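Local atomic coordinates of DynF (Micromonospora chersina, PDB entry 6UBL), a protein that is of unknown function but belongs to the dynemicin (enediyne) biosynthesis pathway and holds a palmitic acid in its beta barrel, which suggests binding of a long-chain, lipid-like molecule. Residues I45-V50 with E55-F60. Residues are numbered along the deposited sequence; the frame is centred on the assembly and turned at random.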
# COMPACT_ATOMS: atom_id res chain seq x y z
N ILE A 45 13.75 10.90 -7.07
CA ILE A 45 14.83 9.96 -7.33
C ILE A 45 14.25 8.58 -7.04
O ILE A 45 13.75 8.34 -5.93
CB ILE A 45 16.07 10.22 -6.46
CG1 ILE A 45 16.67 11.58 -6.80
CG2 ILE A 45 17.11 9.12 -6.68
CD1 ILE A 45 17.69 12.07 -5.80
N ASP A 46 14.27 7.70 -8.04
CA ASP A 46 13.64 6.40 -7.96
C ASP A 46 14.69 5.32 -8.20
O ASP A 46 15.49 5.44 -9.12
CB ASP A 46 12.59 6.18 -9.06
CG ASP A 46 11.53 7.26 -9.12
OD1 ASP A 46 11.68 8.33 -8.50
OD2 ASP A 46 10.54 7.03 -9.85
N THR A 47 14.65 4.25 -7.41
CA THR A 47 15.55 3.12 -7.63
C THR A 47 14.76 1.88 -8.05
O THR A 47 13.76 1.52 -7.40
CB THR A 47 16.38 2.82 -6.38
OG1 THR A 47 17.20 3.96 -6.08
CG2 THR A 47 17.26 1.60 -6.62
N PHE A 48 15.22 1.22 -9.11
CA PHE A 48 14.55 0.06 -9.69
C PHE A 48 15.49 -1.13 -9.65
O PHE A 48 16.65 -1.03 -10.06
CB PHE A 48 14.17 0.27 -11.16
CG PHE A 48 13.31 1.48 -11.42
CD1 PHE A 48 11.93 1.40 -11.35
CD2 PHE A 48 13.90 2.69 -11.76
CE1 PHE A 48 11.15 2.52 -11.59
CE2 PHE A 48 13.12 3.80 -12.01
CZ PHE A 48 11.75 3.72 -11.92
N ALA A 49 14.99 -2.27 -9.17
CA ALA A 49 15.73 -3.53 -9.20
C ALA A 49 15.14 -4.43 -10.27
O ALA A 49 13.92 -4.68 -10.29
CB ALA A 49 15.67 -4.23 -7.84
N VAL A 50 15.99 -4.90 -11.18
CA VAL A 50 15.60 -5.87 -12.19
C VAL A 50 16.24 -7.21 -11.82
O VAL A 50 17.47 -7.33 -11.84
CB VAL A 50 16.01 -5.44 -13.60
CG1 VAL A 50 15.56 -6.49 -14.62
CG2 VAL A 50 15.43 -4.08 -13.94
N GLU A 55 20.44 -2.99 -10.61
CA GLU A 55 19.67 -2.01 -9.85
C GLU A 55 20.10 -0.63 -10.34
O GLU A 55 21.28 -0.38 -10.57
CB GLU A 55 19.87 -2.15 -8.32
CG GLU A 55 18.80 -1.43 -7.47
CD GLU A 55 18.51 -2.13 -6.14
OE1 GLU A 55 17.51 -1.75 -5.48
OE2 GLU A 55 19.26 -3.04 -5.75
N TYR A 56 19.12 0.25 -10.52
CA TYR A 56 19.32 1.51 -11.21
C TYR A 56 18.64 2.64 -10.47
O TYR A 56 17.50 2.50 -10.02
CB TYR A 56 18.73 1.41 -12.62
CG TYR A 56 19.21 0.18 -13.36
CD1 TYR A 56 20.48 0.15 -13.91
CD2 TYR A 56 18.41 -0.95 -13.48
CE1 TYR A 56 20.94 -0.96 -14.58
CE2 TYR A 56 18.86 -2.07 -14.15
CZ TYR A 56 20.13 -2.07 -14.70
OH TYR A 56 20.60 -3.17 -15.38
N THR A 57 19.34 3.76 -10.35
CA THR A 57 18.81 4.94 -9.70
C THR A 57 18.62 6.03 -10.75
O THR A 57 19.58 6.38 -11.46
CB THR A 57 19.77 5.42 -8.61
OG1 THR A 57 19.93 4.38 -7.63
CG2 THR A 57 19.19 6.65 -7.93
N VAL A 58 17.40 6.56 -10.84
CA VAL A 58 17.04 7.49 -11.91
C VAL A 58 16.40 8.72 -11.30
O VAL A 58 15.50 8.61 -10.45
CB VAL A 58 16.08 6.85 -12.93
CG1 VAL A 58 15.79 7.83 -14.06
CG2 VAL A 58 16.66 5.56 -13.47
N ALA A 59 16.84 9.89 -11.76
CA ALA A 59 16.27 11.16 -11.33
C ALA A 59 15.19 11.59 -12.32
O ALA A 59 15.37 11.51 -13.54
CB ALA A 59 17.37 12.23 -11.30
N PHE A 60 14.08 12.09 -11.77
CA PHE A 60 12.94 12.50 -12.56
C PHE A 60 12.56 13.94 -12.24
O PHE A 60 12.76 14.42 -11.12
CB PHE A 60 11.71 11.64 -12.24
CG PHE A 60 11.83 10.21 -12.68
CD1 PHE A 60 12.55 9.30 -11.94
CD2 PHE A 60 11.18 9.78 -13.83
CE1 PHE A 60 12.65 7.98 -12.35
CE2 PHE A 60 11.28 8.47 -14.24
CZ PHE A 60 12.01 7.57 -13.50
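Thr47 and Thr57 face each other as a non-hydrogen-bonded pair of an antiparallel beta hairpin, part of the DynF barrel, and their hydroxyls meet in a hydrogen bond, OG1 to OG1 3.2 Å. Both threonines hold OG1 beside their own backbone N (chi1 near -60° in both), which sends the methyls in opposite directions along the hairpin. The Thr57 methyl CG2 presses on Ile45 CG2 at 3.5 Å, a close approach for two methyls, while that of Thr47 lies against Glu55 CG. Glu55 reaches across the pair so that its carboxylate lies beside Ala49 CB; in one of its two conformers OE1 is hydrogen-bonded to Thr196 OG1 on the neighbouring strand 193-205. The other face is largely apolar and turns inward: Phe48 presents its ring edge to Val58 CG2 and to Phe60 CZ, with Ile100 packing against both phenylalanines. The side chain of the buried Asp46, which comes to about 5 Å from the bound palmitic acid, runs roughly perpendicular to that of Phe60. Its carboxylate plane is tilted 27° from the ring, with OD2 3.4 Å from Phe60 CE1, and OD1 is satisfied by Ser44 OG. Between the two faces, two pairs of reciprocal N-H...O bonds join Asp46 to Val58 and Phe48 to Tyr56, Asp46 N lying 2.9 Å from Val58 O. Toward the turn, Val50 CG2 meets the Tyr56 ring at its edge, in the ring plane, 4.0 Å from CE2.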